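Local coordinates for protein trans-2-enoyl-CoA reductase [NADH] (PDB 4GGO) that reduces the carbon-carbon double bond of trans-2-enoyl-CoA substrates such as crotonyl-CoA with NADH, a step of bacterial fatty acid synthesis, at residues Y34-I39 with K108-Y113; V115-D120 with K127-E132. All coordinates share one frame; numbering follows the deposited sequence.

Contact 1 (Y34-I39 with K108-Y113)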
loop_
_atom_site.group_PDB
_atom_site.type_symbol
_atom_site.label_atom_id
_atom_site.label_comp_id
_atom_site.label_asym_id
_atom_site.label_seq_id
_atom_site.Cartn_x
_atom_site.Cartn_y
_atom_site.Cartn_z
ATOM N N TYR A 34 5.545 5.343 -16.149
ATOM C CA TYR A 34 4.097 5.472 -16.252
ATOM C C TYR A 34 3.639 6.819 -15.714
ATOM O O TYR A 34 2.811 7.494 -16.328
ATOM C CB TYR A 34 3.376 4.349 -15.499
ATOM C CG TYR A 34 1.869 4.504 -15.525
ATOM C CD1 TYR A 34 1.123 4.015 -16.590
ATOM C CD2 TYR A 34 1.195 5.150 -14.494
ATOM C CE1 TYR A 34 -0.251 4.161 -16.625
ATOM C CE2 TYR A 34 -0.180 5.302 -14.524
ATOM C CZ TYR A 34 -0.897 4.804 -15.590
ATOM O OH TYR A 34 -2.265 4.950 -15.623
ATOM N N THR A 35 4.179 7.198 -14.560
ATOM C CA THR A 35 3.802 8.440 -13.896
ATOM C C THR A 35 4.075 9.665 -14.769
ATOM O O THR A 35 3.273 10.598 -14.815
ATOM C CB THR A 35 4.531 8.598 -12.545
ATOM O OG1 THR A 35 4.254 7.462 -11.717
ATOM C CG2 THR A 35 4.074 9.861 -11.831
ATOM N N LYS A 36 5.210 9.656 -15.463
ATOM C CA LYS A 36 5.562 10.751 -16.362
ATOM C C LYS A 36 4.583 10.842 -17.529
ATOM O O LYS A 36 4.320 11.928 -18.050
ATOM C CB LYS A 36 6.992 10.587 -16.883
ATOM C CG LYS A 36 8.068 10.777 -15.824
ATOM C CD LYS A 36 9.456 10.570 -16.410
ATOM C CE LYS A 36 10.541 10.858 -15.384
ATOM N NZ LYS A 36 10.532 12.284 -14.957
ATOM N N LYS A 37 4.040 9.699 -17.933
ATOM C CA LYS A 37 3.074 9.657 -19.026
ATOM C C LYS A 37 1.657 9.921 -18.534
ATOM O O LYS A 37 0.813 10.404 -19.285
ATOM C CB LYS A 37 3.114 8.304 -19.734
ATOM C CG LYS A 37 4.446 7.962 -20.369
ATOM C CD LYS A 37 4.369 6.626 -21.091
ATOM C CE LYS A 37 5.710 6.249 -21.693
ATOM N NZ LYS A 37 6.214 7.301 -22.619
ATOM N N ARG A 38 1.398 9.597 -17.271
ATOM C CA ARG A 38 0.058 9.733 -16.709
ATOM C C ARG A 38 -0.197 11.148 -16.202
ATOM O O ARG A 38 -1.233 11.748 -16.495
ATOM C CB ARG A 38 -0.153 8.719 -15.584
ATOM C CG ARG A 38 -1.504 8.819 -14.901
ATOM C CD ARG A 38 -2.639 8.618 -15.890
ATOM N NE ARG A 38 -3.945 8.652 -15.239
ATOM C CZ ARG A 38 -4.632 9.764 -15.000
ATOM N NH1 ARG A 38 -4.133 10.943 -15.351
ATOM N NH2 ARG A 38 -5.816 9.700 -14.404
ATOM N N ILE A 39 0.751 11.677 -15.437
ATOM C CA ILE A 39 0.634 13.028 -14.907
ATOM C C ILE A 39 1.315 14.012 -15.855
ATOM O O ILE A 39 2.467 14.398 -15.650
ATOM C CB ILE A 39 1.257 13.137 -13.503
ATOM C CG1 ILE A 39 0.771 11.990 -12.613
ATOM C CG2 ILE A 39 0.919 14.475 -12.868
ATOM C CD1 ILE A 39 -0.722 12.003 -12.366
ATOM N N LYS A 108 17.696 11.626 -7.513
ATOM C CA LYS A 108 18.936 12.391 -7.578
ATOM C C LYS A 108 19.237 12.770 -9.024
ATOM O O LYS A 108 19.678 13.885 -9.307
ATOM C CB LYS A 108 20.089 11.577 -6.983
ATOM C CG LYS A 108 21.292 12.402 -6.539
ATOM C CD LYS A 108 22.370 12.458 -7.610
ATOM C CE LYS A 108 23.643 13.091 -7.068
ATOM N NZ LYS A 108 24.752 13.053 -8.060
ATOM N N ARG A 109 18.983 11.837 -9.935
ATOM C CA ARG A 109 19.216 12.058 -11.357
ATOM C C ARG A 109 18.305 13.153 -11.912
ATOM O O ARG A 109 18.689 13.897 -12.815
ATOM C CB ARG A 109 19.024 10.749 -12.132
ATOM C CG ARG A 109 19.283 10.857 -13.625
ATOM C CD ARG A 109 19.409 9.487 -14.277
ATOM N NE ARG A 109 18.228 8.655 -14.064
ATOM C CZ ARG A 109 18.235 7.500 -13.405
ATOM N NH1 ARG A 109 19.366 7.030 -12.896
ATOM N NH2 ARG A 109 17.112 6.809 -13.262
ATOM N N GLU A 110 17.100 13.255 -11.358
ATOM C CA GLU A 110 16.131 14.253 -11.797
ATOM C C GLU A 110 16.395 15.617 -11.171
ATOM O O GLU A 110 15.845 16.627 -11.611
ATOM C CB GLU A 110 14.709 13.802 -11.459
ATOM C CG GLU A 110 14.237 12.584 -12.233
ATOM C CD GLU A 110 13.791 12.921 -13.642
ATOM O OE1 GLU A 110 13.752 14.120 -13.988
ATOM O OE2 GLU A 110 13.474 11.982 -14.403
ATOM N N GLY A 111 17.234 15.642 -10.141
ATOM C CA GLY A 111 17.530 16.876 -9.435
ATOM C C GLY A 111 16.483 17.188 -8.383
ATOM O O GLY A 111 16.240 18.351 -8.060
ATOM N N LEU A 112 15.863 16.142 -7.850
ATOM C CA LEU A 112 14.837 16.291 -6.825
ATOM C C LEU A 112 15.404 16.019 -5.437
ATOM O O LEU A 112 16.272 15.160 -5.269
ATOM C CB LEU A 112 13.676 15.330 -7.094
ATOM C CG LEU A 112 12.932 15.465 -8.424
ATOM C CD1 LEU A 112 11.914 14.343 -8.575
ATOM C CD2 LEU A 112 12.256 16.822 -8.524
ATOM N N TYR A 113 14.910 16.748 -4.442
ATOM C CA TYR A 113 15.260 16.463 -3.057
ATOM C C TYR A 113 14.552 15.195 -2.599
ATOM O O TYR A 113 13.329 15.085 -2.704
ATOM C CB TYR A 113 14.882 17.628 -2.141
ATOM C CG TYR A 113 14.972 17.292 -0.667
ATOM C CD1 TYR A 113 16.187 17.337 0.004
ATOM C CD2 TYR A 113 13.840 16.932 0.054
ATOM C CE1 TYR A 113 16.272 17.030 1.350
ATOM C CE2 TYR A 113 13.915 16.622 1.397
ATOM C CZ TYR A 113 15.133 16.675 2.041
ATOM O OH TYR A 113 15.208 16.367 3.379
#
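K36 and E110 reach for each other from opposite directions across a 12.0 Å gap between their CA atoms, and this one pair of side chains makes the whole contact. Both side chains reach in, the lysine's span being only somewhat the longer: it runs straight through its methylenes, and the bend at chi4 (-64°) sets NZ off the line of the chain, over the carboxylate plane. K36 NZ lies 3.0 Å from E110 OE2 in a hydrogen-bonded salt bridge. E110 OE1 stays 3.8 Å from K36 NZ, so the grip is one-sided rather than bidentate. The approach is not in line with the carboxylate: NZ comes from above its plane, 61° out of it. On the other side, the side chain of E110 also touches F72 of helix 61-74. The bridge therefore ties the last turn of helix 21-38 to the end of helix 95-110, where G111, with positive phi, closes the helix in a Schellman motif. T35 packs on I68 and L112 on A71, so helix 61-74 serves as common ground for both segments. With both charged residues exposed and 68 Å² buried in all, the bridge is probably screened by solvent, and any electrostatic tie it adds is probably modest.

Contact 2 (V115-D120 with K127-E132)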
loop_
_atom_site.group_PDB
_atom_site.type_symbol
_atom_site.label_atom_id
_atom_site.label_comp_id
_atom_site.label_asym_id
_atom_site.label_seq_id
_atom_site.Cartn_x
_atom_site.Cartn_y
_atom_site.Cartn_z
ATOM N N VAL A 115 14.987 12.264 0.694
ATOM C CA VAL A 115 15.651 11.656 1.838
ATOM C C VAL A 115 14.823 10.494 2.373
ATOM O O VAL A 115 13.625 10.633 2.617
ATOM C CB VAL A 115 15.897 12.681 2.962
ATOM C CG1 VAL A 115 16.306 11.979 4.250
ATOM C CG2 VAL A 115 16.956 13.686 2.535
ATOM N N THR A 116 15.469 9.345 2.542
ATOM C CA THR A 116 14.801 8.167 3.076
ATOM C C THR A 116 15.319 7.838 4.471
ATOM O O THR A 116 16.519 7.658 4.670
ATOM C CB THR A 116 15.002 6.944 2.164
ATOM O OG1 THR A 116 14.539 7.249 0.843
ATOM C CG2 THR A 116 14.237 5.743 2.702
ATOM N N ILE A 117 14.406 7.773 5.434
ATOM C CA ILE A 117 14.761 7.392 6.794
ATOM C C ILE A 117 14.356 5.948 7.065
ATOM O O ILE A 117 13.173 5.609 7.045
ATOM C CB ILE A 117 14.113 8.323 7.834
ATOM C CG1 ILE A 117 14.633 9.751 7.657
ATOM C CG2 ILE A 117 14.394 7.827 9.245
ATOM C CD1 ILE A 117 14.111 10.725 8.684
ATOM N N ASP A 118 15.351 5.100 7.309
ATOM C CA ASP A 118 15.117 3.678 7.517
ATOM C C ASP A 118 15.027 3.359 9.006
ATOM O O ASP A 118 15.969 3.600 9.760
ATOM C CB ASP A 118 16.232 2.859 6.863
ATOM C CG ASP A 118 15.829 1.417 6.608
ATOM O OD1 ASP A 118 15.032 0.864 7.394
ATOM O OD2 ASP A 118 16.313 0.834 5.614
ATOM N N GLY A 119 13.888 2.816 9.423
ATOM C CA GLY A 119 13.675 2.466 10.815
ATOM C C GLY A 119 12.211 2.264 11.152
ATOM O O GLY A 119 11.338 2.410 10.294
ATOM N N ASP A 120 11.942 1.930 12.409
ATOM C CA ASP A 120 10.579 1.685 12.869
ATOM C C ASP A 120 9.782 2.983 12.965
ATOM O O ASP A 120 9.995 3.787 13.872
ATOM C CB ASP A 120 10.599 0.971 14.224
ATOM C CG ASP A 120 9.208 0.658 14.742
ATOM O OD1 ASP A 120 8.264 0.587 13.926
ATOM O OD2 ASP A 120 9.062 0.473 15.969
ATOM N N LYS A 127 10.471 9.381 14.269
ATOM C CA LYS A 127 9.736 10.638 14.180
ATOM C C LYS A 127 10.663 11.823 14.441
ATOM O O LYS A 127 10.547 12.867 13.797
ATOM C CB LYS A 127 8.564 10.655 15.164
ATOM C CG LYS A 127 7.412 9.733 14.782
ATOM C CD LYS A 127 6.284 9.813 15.800
ATOM C CE LYS A 127 5.101 8.943 15.396
ATOM N NZ LYS A 127 5.464 7.500 15.298
ATOM N N ALA A 128 11.585 11.650 15.383
ATOM C CA ALA A 128 12.546 12.696 15.718
ATOM C C ALA A 128 13.486 12.975 14.549
ATOM O O ALA A 128 13.831 14.126 14.283
ATOM C CB ALA A 128 13.338 12.313 16.962
ATOM N N GLN A 129 13.894 11.918 13.854
ATOM C CA GLN A 129 14.778 12.058 12.701
ATOM C C GLN A 129 14.077 12.794 11.563
ATOM O O GLN A 129 14.706 13.554 10.824
ATOM C CB GLN A 129 15.272 10.689 12.227
ATOM C CG GLN A 129 16.072 9.923 13.271
ATOM C CD GLN A 129 16.626 8.614 12.743
ATOM O OE1 GLN A 129 16.900 8.479 11.551
ATOM N NE2 GLN A 129 16.789 7.640 13.630
ATOM N N VAL A 130 12.775 12.566 11.427
ATOM C CA VAL A 130 11.981 13.252 10.414
ATOM C C VAL A 130 11.884 14.739 10.735
ATOM O O VAL A 130 12.179 15.586 9.891
ATOM C CB VAL A 130 10.561 12.657 10.303
ATOM C CG1 VAL A 130 9.688 13.526 9.412
ATOM C CG2 VAL A 130 10.621 11.231 9.776
ATOM N N ILE A 131 11.472 15.042 11.962
ATOM C CA ILE A 131 11.363 16.419 12.433
ATOM C C ILE A 131 12.684 17.166 12.265
ATOM O O ILE A 131 12.710 18.306 11.803
ATOM C CB ILE A 131 10.936 16.467 13.913
ATOM C CG1 ILE A 131 9.521 15.907 14.075
ATOM C CG2 ILE A 131 11.011 17.887 14.451
ATOM C CD1 ILE A 131 9.081 15.771 15.516
ATOM N N GLU A 132 13.778 16.505 12.632
ATOM C CA GLU A 132 15.111 17.090 12.525
ATOM C C GLU A 132 15.469 17.439 11.082
ATOM O O GLU A 132 15.951 18.537 10.801
ATOM C CB GLU A 132 16.154 16.136 13.113
ATOM C CG GLU A 132 17.587 16.623 12.991
ATOM C CD GLU A 132 18.564 15.746 13.750
ATOM O OE1 GLU A 132 18.111 14.932 14.582
ATOM O OE2 GLU A 132 19.785 15.869 13.515
HETATM O O HOH W 1 17.751 6.090 10.769
#
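I117 is the residue of 115-120 that meets helix 124-136, its CA 7.4 Å from that of V130, the closest such pair between the segments. Before it, V115 and I117 hydrogen-bond through their backbones to strand 77-82, which sets strand 114-118 at one border of the parallel sheet. The side chain of I117 divides its work between two branches. CG1 stands opposite the carbonyl carbon (chi1 -63°) and the chain continues extended, which carries CD1 against the helix backbone, 3.6 Å from V130 N, and against V130 CG2 at 3.7 Å. CG2 reaches Q129 OE1 at 3.5 Å, a van der Waals contact with the polar end of the glutamine. This is a Rossmann-type layering, an edge strand covered by the helix that follows it, and W213 of helix 208-219 touches V130. At D118 the CB points away from the helix, and OD1 accepts a hydrogen bond from the backbone N of E84, the residue that discriminates NADH from NADPH. D118 O accepts a hydrogen bond of 3.2 Å from the O of a water that also donates to Q129 OE1 at 2.7 Å. Past G119 comes D120, an NAD(+)-binding residue, whose OD1 is hydrogen-bonded to F122 N.

How the contacts relate
The two contacts follow one another along the chain, contact 1 closing at Y113 before contact 2 opens at V115, and their centres lie 23 Å apart. Helix 95-110 leads directly into strand 114-118, so the segments adjoin in sequence but do not otherwise touch. Contact 1 is a surface tie between helices 21-38 and 95-110, away from the annotated sites. Contact 2 is buried, between a border strand of the seven-stranded parallel sheet and helix 124-136. Segments 108-113, 115-120 and 127-132 follow the chain from the C-terminal end of helix 95-110, along strand 114-118 to the NAD(+)-binding D120 and into helix 124-136, while contact 1 adds helix 21-38.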